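Local coordinates for protein GphF Dehydratase 1 (Archangium violaceum, PDB 6MBF) that probably dehydrates a polyketide intermediate and takes part in rearranging its olefin, as a dehydratase domain of the gephyronic acid polyketide synthase, at residues R98-D101 / E102-E105; A194-E197 / L198-A201; P250-T254 / D255-T259. All coordinates share one frame; numbering follows the deposited sequence.

How the contacts relate
Contact 2 is buried, about 10 Å from the chain centre; contact 1 is partly buried at a hairpin end and contact 3 lies on the surface, their centres about 19 and 23 Å out. Contacts 1 and 2 lie far apart in the sequence, yet both lean on helix 52-65, contact 1 through Ser99 and Phe104, contact 2 through Tyr196, Glu197 and Pro200. Contact 3 belongs to the loop joining strands 241-248 and 259-267, roughly 32 Å from contact 2 between centres. Chemistry follows place: salt bridges over hairpin bonds in contact 1, ring packing and a helix cap in contact 2, amide and hydroxyl bonds with waters in contact 3.

Contact 1 (R98-D101 / E102-E105); sequences RSED and ERFE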
ATOM      1  N   ARG A  98      -1.682  10.525 -13.697  1.00 18.00           N
ATOM      2  CA  ARG A  98      -1.340  11.786 -14.328  1.00 17.62           C
ATOM      3  C   ARG A  98      -0.719  12.705 -13.287  1.00 23.77           C
ATOM      4  O   ARG A  98      -1.048  12.641 -12.100  1.00 19.97           O
ATOM      5  CB  ARG A  98      -2.568  12.441 -14.978  1.00 17.62           C
ATOM      6  CG  ARG A  98      -3.607  12.957 -14.013  1.00 25.50           C
ATOM      7  CD  ARG A  98      -4.862  13.412 -14.752  1.00 24.70           C
ATOM      8  NE  ARG A  98      -5.782  14.125 -13.867  1.00 29.95           N
ATOM      9  CZ  ARG A  98      -7.026  14.444 -14.207  1.00 42.41           C
ATOM     10  NH1 ARG A  98      -7.485  14.106 -15.402  1.00 30.06           N
ATOM     11  NH2 ARG A  98      -7.809  15.093 -13.354  1.00 47.02           N
ATOM     12  N   SER A  99       0.185  13.560 -13.742  1.00 19.06           N
ATOM     13  CA  SER A  99       0.960  14.395 -12.843  1.00 16.95           C
ATOM     14  C   SER A  99       1.174  15.755 -13.482  1.00 23.25           C
ATOM     15  O   SER A  99       1.369  15.853 -14.696  1.00 25.29           O
ATOM     16  CB  SER A  99       2.317  13.753 -12.525  1.00 22.31           C
ATOM     17  OG  SER A  99       3.058  14.549 -11.621  1.00 36.05           O
ATOM     18  N   GLU A 100       1.105  16.798 -12.665  1.00 23.18           N
ATOM     19  CA  GLU A 100       1.580  18.116 -13.062  1.00 22.76           C
ATOM     20  C   GLU A 100       2.226  18.749 -11.845  1.00 27.26           C
ATOM     21  O   GLU A 100       1.680  18.674 -10.738  1.00 21.87           O
ATOM     22  CB  GLU A 100       0.464  19.002 -13.631  1.00 34.98           C
ATOM     23  CG  GLU A 100      -0.761  19.152 -12.774  1.00 47.60           C
ATOM     24  CD  GLU A 100      -1.749  20.148 -13.362  1.00 58.05           C
ATOM     25  OE1 GLU A 100      -2.206  21.039 -12.617  1.00 64.90           O
ATOM     26  OE2 GLU A 100      -2.055  20.049 -14.571  1.00 42.62           O
ATOM     27  N   ASP A 101       3.404  19.330 -12.046  1.00 26.48           N
ATOM     28  CA  ASP A 101       4.226  19.838 -10.948  1.00 24.98           C
ATOM     29  C   ASP A 101       4.474  18.658 -10.008  1.00 29.36           C
ATOM     30  O   ASP A 101       4.910  17.593 -10.471  1.00 32.55           O
ATOM     31  CB  ASP A 101       3.549  21.050 -10.329  1.00 26.78           C
ATOM     32  CG  ASP A 101       3.416  22.201 -11.305  1.00 41.98           C
ATOM     33  OD1 ASP A 101       4.336  22.384 -12.130  1.00 40.87           O
ATOM     34  OD2 ASP A 101       2.393  22.916 -11.250  1.00 42.66           O
ATOM     35  N   GLU A 102       4.198  18.777  -8.715  1.00 24.83           N
ATOM     36  CA  GLU A 102       4.465  17.690  -7.786  1.00 23.43           C
ATOM     37  C   GLU A 102       3.229  16.865  -7.469  1.00 19.34           C
ATOM     38  O   GLU A 102       3.306  15.960  -6.636  1.00 24.70           O
ATOM     39  CB  GLU A 102       5.063  18.241  -6.484  1.00 29.66           C
ATOM     40  CG  GLU A 102       4.045  18.756  -5.461  1.00 40.79           C
ATOM     41  CD  GLU A 102       3.323  20.021  -5.906  1.00 50.12           C
ATOM     42  OE1 GLU A 102       3.637  20.544  -6.999  1.00 40.25           O
ATOM     43  OE2 GLU A 102       2.441  20.495  -5.154  1.00 39.76           O
ATOM     44  N   ARG A 103       2.089  17.129  -8.110  0.51 17.01           N
ATOM     45  CA  ARG A 103       0.829  16.493  -7.731  0.51 19.09           C
ATOM     46  C   ARG A 103       0.427  15.402  -8.723  0.51 20.28           C
ATOM     47  O   ARG A 103       0.542  15.581  -9.940  0.51 21.67           O
ATOM     48  CB  ARG A 103      -0.291  17.530  -7.636  0.51 26.96           C
ATOM     49  CG  ARG A 103       0.092  18.806  -6.904  0.51 30.06           C
ATOM     50  CD  ARG A 103      -1.067  19.792  -6.900  0.51 34.05           C
ATOM     51  NE  ARG A 103      -1.943  19.588  -8.051  0.51 31.88           N
ATOM     52  CZ  ARG A 103      -1.770  20.159  -9.238  0.51 37.56           C
ATOM     53  NH1 ARG A 103      -0.752  20.987  -9.439  0.51 34.34           N
ATOM     54  NH2 ARG A 103      -2.619  19.907 -10.223  0.51 38.71           N
ATOM     55  N   PHE A 104      -0.078  14.284  -8.196  1.00 17.40           N
ATOM     56  CA  PHE A 104      -0.477  13.146  -9.011  1.00 21.47           C
ATOM     57  C   PHE A 104      -1.929  12.785  -8.722  1.00 19.77           C
ATOM     58  O   PHE A 104      -2.482  13.097  -7.660  1.00 16.60           O
ATOM     59  CB  PHE A 104       0.429  11.922  -8.790  1.00 20.56           C
ATOM     60  CG  PHE A 104       0.175  11.204  -7.492  1.00 21.76           C
ATOM     61  CD1 PHE A 104      -0.743  10.162  -7.424  1.00 18.10           C
ATOM     62  CD2 PHE A 104       0.862  11.562  -6.341  1.00 18.39           C
ATOM     63  CE1 PHE A 104      -0.980   9.506  -6.229  1.00 19.34           C
ATOM     64  CE2 PHE A 104       0.631  10.906  -5.144  1.00 17.07           C
ATOM     65  CZ  PHE A 104      -0.297   9.881  -5.088  1.00 18.89           C
ATOM     66  N   GLU A 105      -2.545  12.137  -9.708  1.00 15.31           N
ATOM     67  CA  GLU A 105      -3.875  11.562  -9.574  1.00 16.90           C
ATOM     68  C   GLU A 105      -3.895  10.200 -10.247  1.00 17.36           C
ATOM     69  O   GLU A 105      -3.275  10.005 -11.297  1.00 18.59           O
ATOM     70  CB  GLU A 105      -4.959  12.437 -10.210  1.00 17.57           C
ATOM     71  CG  GLU A 105      -5.126  13.816  -9.626  1.00 21.14           C
ATOM     72  CD  GLU A 105      -6.274  14.545 -10.294  1.00 32.51           C
ATOM     73  OE1 GLU A 105      -6.036  15.216 -11.316  1.00 37.58           O
ATOM     74  OE2 GLU A 105      -7.421  14.409  -9.817  1.00 30.71           O
TER
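Arg98 sets CG between its backbone N and carbonyl carbon (chi1 69°) and runs extended to NE, while Glu105, with CG beside its own N (chi1 -62°), reaches out alongside it in the same direction. The two form a side-on salt bridge: Glu105 OE1 lies 2.8 Å from Arg98 NE and 2.7 Å from Arg98 NH2. OE1 sits in the guanidinium plane, but both nitrogens approach it from the same face of the tilted carboxylate. Its other oxygen, OE2, is salt-bridged to Arg122. Arg98 and Glu105 are a hydrogen-bonded pair of the antiparallel hairpin 93-100/103-109, closed by a type II' turn from Glu100 to Arg103. There, Arg103 N donates to Glu100 O (3.1 Å) and Glu100 N to Arg103 O (3.0 Å). Ser99 OG gives that last carbonyl a second donor, 3.2 Å from Arg103 O and above its plane. In one of two modelled conformers, and so less surely, Arg103 NH2 forms a nearly straight 2.7 Å salt bridge to Glu100 OE1, which lies in the guanidinium plane while the nitrogen stands above the carboxylate. On the other face, Ser99 and Phe104 turn toward helix 52-65, touching Leu65 and Ala58.

Contact 2 (A194-E197 / L198-A201); sequences ASYE and LHPA
Tyr196 turns one side of its ring to both Pro200 and His199, and each part of the side chain has its own neighbour. CB rests against the backbone of His199, with Tyr196 CB 3.8 Å from His199 CA. With CG beside the backbone N (chi1 -64°), the ring lies against the residues that begin the helix, three and four positions further on, and Pro200 covers its face. Tyr196 CG and CE1 both lie near Pro200 CD, but Tyr196 CD1 comes nearest to it, at 3.5 Å. The proline carbon stands 3.7 Å from the centroid of the Tyr196 ring, close to its normal, a clear CH-pi contact. Along the CD2-CE2 edge, Tyr196 CD2 touches His199 CD2 at 3.5 Å, and Tyr196 CE2 lies 3.5 Å from His199 NE2. This edge of the tyrosine points at the imidazole face, the planes 50° apart, in an edge-to-face pair. Further out, CZ still skirts Pro200 CD.

The imidazole is fixed by two bonds. His199 is the N-cap of helix 200-214, and its ND1 accepts from Ala201 N at 3.0 Å, the donor slightly tilted from the ring plane, while NE2 is hydrogen-bonded to Glu192. His199, Pro200 and Ala201 open the HPALLD sequence of polyketide synthase dehydratases, whose aspartate probably serves the dehydration chemistry, as in relatives. Before it, the backbone N atoms of Glu197 and Leu198 bond to Glu56 of helix 52-65, and the Glu197 carboxylate forms salt bridges with Arg64 and Arg237.

Because ND1 acts as acceptor, it is probably unprotonated, with the ring proton on NE2 facing Glu192; the imidazole can thus satisfy a helix end while offering a face of set orientation to the tyrosine.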
ATOM      1  N   ALA A 194      12.608  -6.965  -8.690  1.00 34.43           N
ATOM      2  CA  ALA A 194      13.035  -6.000  -9.694  1.00 41.16           C
ATOM      3  C   ALA A 194      11.876  -5.206 -10.279  1.00 44.84           C
ATOM      4  O   ALA A 194      12.117  -4.231 -10.999  1.00 40.06           O
ATOM      5  CB  ALA A 194      13.791  -6.709 -10.819  1.00 39.36           C
ATOM      6  N   SER A 195      10.633  -5.585  -9.989  1.00 25.58           N
ATOM      7  CA  SER A 195       9.499  -4.996 -10.685  1.00 23.21           C
ATOM      8  C   SER A 195       8.889  -3.806  -9.963  1.00 17.68           C
ATOM      9  O   SER A 195       8.263  -2.965 -10.619  1.00 24.85           O
ATOM     10  CB  SER A 195       8.407  -6.049 -10.913  1.00 29.66           C
ATOM     11  OG  SER A 195       8.866  -7.069 -11.781  1.00 37.12           O
ATOM     12  N   TYR A 196       9.043  -3.719  -8.647  1.00 17.54           N
ATOM     13  CA  TYR A 196       8.374  -2.709  -7.838  1.00 16.09           C
ATOM     14  C   TYR A 196       9.394  -1.885  -7.065  1.00 14.14           C
ATOM     15  O   TYR A 196      10.466  -2.375  -6.694  1.00 17.16           O
ATOM     16  CB  TYR A 196       7.402  -3.343  -6.824  1.00 18.26           C
ATOM     17  CG  TYR A 196       6.238  -4.087  -7.436  1.00 16.72           C
ATOM     18  CD1 TYR A 196       5.122  -3.410  -7.914  1.00 17.96           C
ATOM     19  CD2 TYR A 196       6.253  -5.473  -7.528  1.00 18.03           C
ATOM     20  CE1 TYR A 196       4.041  -4.105  -8.476  1.00 18.53           C
ATOM     21  CE2 TYR A 196       5.191  -6.171  -8.077  1.00 17.56           C
ATOM     22  CZ  TYR A 196       4.085  -5.485  -8.551  1.00 21.54           C
ATOM     23  OH  TYR A 196       3.027  -6.179  -9.100  1.00 18.46           O
ATOM     24  N   GLU A 197       9.040  -0.633  -6.776  1.00 14.20           N
ATOM     25  CA  GLU A 197       9.849   0.115  -5.827  1.00 14.87           C
ATOM     26  C   GLU A 197       9.737  -0.504  -4.442  1.00 17.71           C
ATOM     27  O   GLU A 197      10.749  -0.826  -3.810  1.00 19.44           O
ATOM     28  CB  GLU A 197       9.436   1.584  -5.815  1.00 17.48           C
ATOM     29  CG  GLU A 197       9.274   2.190  -7.220  1.00 16.39           C
ATOM     30  CD  GLU A 197      10.595   2.261  -7.995  1.00 20.89           C
ATOM     31  OE1 GLU A 197      10.566   2.490  -9.224  1.00 25.03           O
ATOM     32  OE2 GLU A 197      11.662   2.075  -7.390  1.00 22.41           O
ATOM     33  N   LEU A 198       8.508  -0.693  -3.962  1.00 15.90           N
ATOM     34  CA  LEU A 198       8.241  -1.444  -2.736  1.00 12.96           C
ATOM     35  C   LEU A 198       7.057  -2.355  -3.015  1.00 13.09           C
ATOM     36  O   LEU A 198       5.945  -1.870  -3.254  1.00 16.91           O
ATOM     37  CB  LEU A 198       7.944  -0.511  -1.567  1.00 14.70           C
ATOM     38  CG  LEU A 198       7.721  -1.217  -0.233  1.00 19.92           C
ATOM     39  CD1 LEU A 198       8.976  -1.967   0.201  1.00 20.90           C
ATOM     40  CD2 LEU A 198       7.308  -0.220   0.812  1.00 18.69           C
ATOM     41  N   HIS A 199       7.287  -3.666  -2.998  1.00 15.76           N
ATOM     42  CA  HIS A 199       6.244  -4.591  -3.407  1.00 16.09           C
ATOM     43  C   HIS A 199       4.956  -4.331  -2.622  1.00 14.61           C
ATOM     44  O   HIS A 199       4.987  -4.285  -1.383  1.00 13.80           O
ATOM     45  CB  HIS A 199       6.694  -6.041  -3.211  1.00 15.68           C
ATOM     46  CG  HIS A 199       5.929  -7.011  -4.053  1.00 20.10           C
ATOM     47  ND1 HIS A 199       4.556  -7.115  -3.997  1.00 19.25           N
ATOM     48  CD2 HIS A 199       6.339  -7.903  -4.986  1.00 19.69           C
ATOM     49  CE1 HIS A 199       4.152  -8.028  -4.863  1.00 19.62           C
ATOM     50  NE2 HIS A 199       5.214  -8.516  -5.480  1.00 20.49           N
ATOM     51  N   PRO A 200       3.827  -4.115  -3.298  1.00 13.70           N
ATOM     52  CA  PRO A 200       2.555  -3.944  -2.569  1.00 15.80           C
ATOM     53  C   PRO A 200       2.287  -5.037  -1.555  1.00 12.94           C
ATOM     54  O   PRO A 200       1.736  -4.748  -0.487  1.00 15.69           O
ATOM     55  CB  PRO A 200       1.515  -3.943  -3.697  1.00 14.90           C
ATOM     56  CG  PRO A 200       2.266  -3.369  -4.875  1.00 20.88           C
ATOM     57  CD  PRO A 200       3.671  -3.890  -4.747  1.00 15.43           C
ATOM     58  N   ALA A 201       2.672  -6.283  -1.853  1.00 15.21           N
ATOM     59  CA  ALA A 201       2.438  -7.370  -0.905  1.00 17.16           C
ATOM     60  C   ALA A 201       3.208  -7.147   0.387  1.00 15.91           C
ATOM     61  O   ALA A 201       2.722  -7.481   1.476  1.00 16.82           O
ATOM     62  CB  ALA A 201       2.829  -8.712  -1.524  1.00 13.52           C
TER

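Contact 3 (P250-T254 / D255-T259); sequences PPRST and DHNQT
Asn257 and Ser253 clasp each other through both ends of the asparagine amide. Ser253 N donates to Asn257 OD1 at 2.8 Å, in the carbonyl plane and on a lone pair, and Asn257 ND2 returns a bond to Ser253 O, also 2.8 Å long. The asparagine reaches across the loop because its CG stands beside its own backbone N (chi1 -65°), which carries the amide over to the serine backbone. Ser253 in turn uses its hydroxyl on the chain ahead: OG accepts from Asp255 N at 2.9 Å, closing an ST turn, and from His256 N at 3.2 Å. The torsion that turns OG anti to the serine N (chi1 176°) puts the oxygen under these two N-H groups.

Alongside the asparagine oxygen runs Arg252, whose chain bends at CG and slides past in the opposite direction. Arg252 CG, at the OD1 end of the amide, is only 3.1 Å from Asn257 OD1; the guanidinium and amide planes are 24° apart, but the groups are offset and not stacked. Water extends the network: one molecule accepts from Arg252 N and donates to Thr259 O, 2.8 Å away, while another donates to His256 O.

Farther out, strand 273-284 and a loop position the asparagine backbone. Asn257 N is hydrogen-bonded to Glu218 and Asn257 O to Arg284, so the residue is anchored on its main chain as well as through its side chain. The whole lies in the loop between strands 241-248 and 259-267, on the surface of the hot-dog domain.

With no helix or strand pairing within the turn, the bonds inside it are made by neutral groups, an amide that both accepts and donates and one hydroxyl oxygen shared by two successive N-H groups, while charged Glu218 and Arg284 hold it from outside.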
ATOM      1  N   PRO A 250      -3.601   6.902  19.992  1.00 21.04           N
ATOM      2  CA  PRO A 250      -4.636   6.610  20.991  1.00 28.39           C
ATOM      3  C   PRO A 250      -6.013   6.591  20.354  1.00 18.59           C
ATOM      4  O   PRO A 250      -6.398   7.539  19.655  1.00 21.58           O
ATOM      5  CB  PRO A 250      -4.497   7.761  22.004  1.00 24.34           C
ATOM      6  CG  PRO A 250      -3.644   8.785  21.347  1.00 26.05           C
ATOM      7  CD  PRO A 250      -2.768   8.052  20.379  1.00 22.11           C
ATOM      8  N   PRO A 251      -6.769   5.517  20.550  1.00 21.72           N
ATOM      9  CA  PRO A 251      -8.102   5.425  19.949  1.00 23.80           C
ATOM     10  C   PRO A 251      -9.112   6.249  20.734  1.00 26.42           C
ATOM     11  O   PRO A 251      -8.923   6.564  21.908  1.00 24.81           O
ATOM     12  CB  PRO A 251      -8.436   3.930  20.032  1.00 25.25           C
ATOM     13  CG  PRO A 251      -7.264   3.271  20.712  1.00 40.62           C
ATOM     14  CD  PRO A 251      -6.453   4.339  21.366  1.00 26.33           C
ATOM     15  N   ARG A 252     -10.203   6.598  20.057  1.00 23.03           N
ATOM     16  CA  ARG A 252     -11.228   7.379  20.736  1.00 25.40           C
ATOM     17  C   ARG A 252     -12.072   6.513  21.663  1.00 25.77           C
ATOM     18  O   ARG A 252     -12.608   7.019  22.654  1.00 24.74           O
ATOM     19  CB  ARG A 252     -12.105   8.109  19.710  1.00 30.37           C
ATOM     20  CG  ARG A 252     -12.798   7.212  18.694  1.00 54.65           C
ATOM     21  CD  ARG A 252     -14.190   6.778  19.160  1.00 59.77           C
ATOM     22  NE  ARG A 252     -14.804   5.799  18.263  1.00 44.59           N
ATOM     23  CZ  ARG A 252     -15.677   6.101  17.306  1.00 50.44           C
ATOM     24  NH1 ARG A 252     -16.047   7.360  17.116  1.00 64.65           N
ATOM     25  NH2 ARG A 252     -16.185   5.144  16.541  1.00 43.73           N
ATOM     26  N   SER A 253     -12.182   5.214  21.376  1.00 25.16           N
ATOM     27  CA  SER A 253     -13.006   4.300  22.158  1.00 19.98           C
ATOM     28  C   SER A 253     -12.210   3.050  22.501  1.00 25.87           C
ATOM     29  O   SER A 253     -11.407   2.572  21.692  1.00 20.46           O
ATOM     30  CB  SER A 253     -14.281   3.914  21.395  1.00 22.89           C
ATOM     31  OG  SER A 253     -15.039   2.953  22.113  1.00 21.89           O
ATOM     32  N   THR A 254     -12.417   2.541  23.719  1.00 21.47           N
ATOM     33  CA  THR A 254     -11.889   1.236  24.105  1.00 22.66           C
ATOM     34  C   THR A 254     -12.809   0.100  23.693  1.00 20.67           C
ATOM     35  O   THR A 254     -12.458  -1.069  23.885  1.00 22.75           O
ATOM     36  CB  THR A 254     -11.666   1.162  25.622  1.00 28.01           C
ATOM     37  OG1 THR A 254     -12.920   1.350  26.295  1.00 26.86           O
ATOM     38  CG2 THR A 254     -10.681   2.219  26.076  1.00 27.56           C
ATOM     39  N   ASP A 255     -13.982   0.414  23.148  1.00 22.35           N
ATOM     40  CA  ASP A 255     -14.937  -0.593  22.707  1.00 21.29           C
ATOM     41  C   ASP A 255     -14.835  -0.833  21.207  1.00 21.74           C
ATOM     42  O   ASP A 255     -14.460  -1.924  20.770  1.00 26.38           O
ATOM     43  CB  ASP A 255     -16.362  -0.164  23.105  1.00 18.07           C
ATOM     44  CG  ASP A 255     -17.440  -1.047  22.484  1.00 27.52           C
ATOM     45  OD1 ASP A 255     -18.521  -0.517  22.156  1.00 22.13           O
ATOM     46  OD2 ASP A 255     -17.210  -2.262  22.307  1.00 25.10           O
ATOM     47  N   HIS A 256     -15.111   0.192  20.406  1.00 17.38           N
ATOM     48  CA  HIS A 256     -15.282   0.005  18.973  1.00 20.98           C
ATOM     49  C   HIS A 256     -15.019   1.344  18.309  1.00 24.91           C
ATOM     50  O   HIS A 256     -15.567   2.360  18.742  1.00 21.59           O
ATOM     51  CB  HIS A 256     -16.698  -0.507  18.673  1.00 16.31           C
ATOM     52  CG  HIS A 256     -16.968  -0.754  17.225  1.00 22.58           C
ATOM     53  ND1 HIS A 256     -16.837  -2.001  16.648  1.00 22.07           N
ATOM     54  CD2 HIS A 256     -17.381   0.077  16.239  1.00 23.08           C
ATOM     55  CE1 HIS A 256     -17.155  -1.925  15.368  1.00 17.32           C
ATOM     56  NE2 HIS A 256     -17.487  -0.676  15.095  1.00 25.81           N
ATOM     57  N   ASN A 257     -14.168   1.354  17.287  1.00 18.17           N
ATOM     58  CA  ASN A 257     -13.770   2.594  16.639  1.00 17.11           C
ATOM     59  C   ASN A 257     -14.113   2.568  15.156  1.00 20.65           C
ATOM     60  O   ASN A 257     -14.048   1.524  14.501  1.00 21.57           O
ATOM     61  CB  ASN A 257     -12.266   2.844  16.810  1.00 20.23           C
ATOM     62  CG  ASN A 257     -11.879   3.077  18.249  1.00 19.70           C
ATOM     63  OD1 ASN A 257     -12.009   4.190  18.765  1.00 21.86           O
ATOM     64  ND2 ASN A 257     -11.414   2.028  18.914  1.00 23.05           N
ATOM     65  N   GLN A 258     -14.473   3.736  14.624  1.00 18.23           N
ATOM     66  CA  GLN A 258     -14.634   3.870  13.182  1.00 20.48           C
ATOM     67  C   GLN A 258     -13.316   4.164  12.484  1.00 20.57           C
ATOM     68  O   GLN A 258     -13.192   3.881  11.286  1.00 16.59           O
ATOM     69  CB  GLN A 258     -15.635   4.975  12.843  1.00 21.16           C
ATOM     70  CG  GLN A 258     -17.071   4.633  13.197  1.00 28.70           C
ATOM     71  CD  GLN A 258     -17.536   3.338  12.557  1.00 32.09           C
ATOM     72  OE1 GLN A 258     -17.416   3.148  11.343  1.00 34.51           O
ATOM     73  NE2 GLN A 258     -18.065   2.434  13.374  1.00 40.77           N
ATOM     74  N   THR A 259     -12.339   4.728  13.197  1.00 18.90           N
ATOM     75  CA  THR A 259     -11.068   5.099  12.596  1.00 14.15           C
ATOM     76  C   THR A 259      -9.915   4.757  13.527  1.00 18.83           C
ATOM     77  O   THR A 259     -10.073   4.678  14.752  1.00 20.05           O
ATOM     78  CB  THR A 259     -10.990   6.597  12.258  1.00 19.46           C
ATOM     79  OG1 THR A 259     -11.147   7.363  13.458  1.00 21.63           O
ATOM     80  CG2 THR A 259     -12.066   6.990  11.257  1.00 22.62           C
TER
HETATM   81  O   HOH W   1      -9.957   6.209  17.047  1.00 30.23           O
HETATM   82  O   HOH W   2     -17.788   3.259  20.148  1.00 26.30           O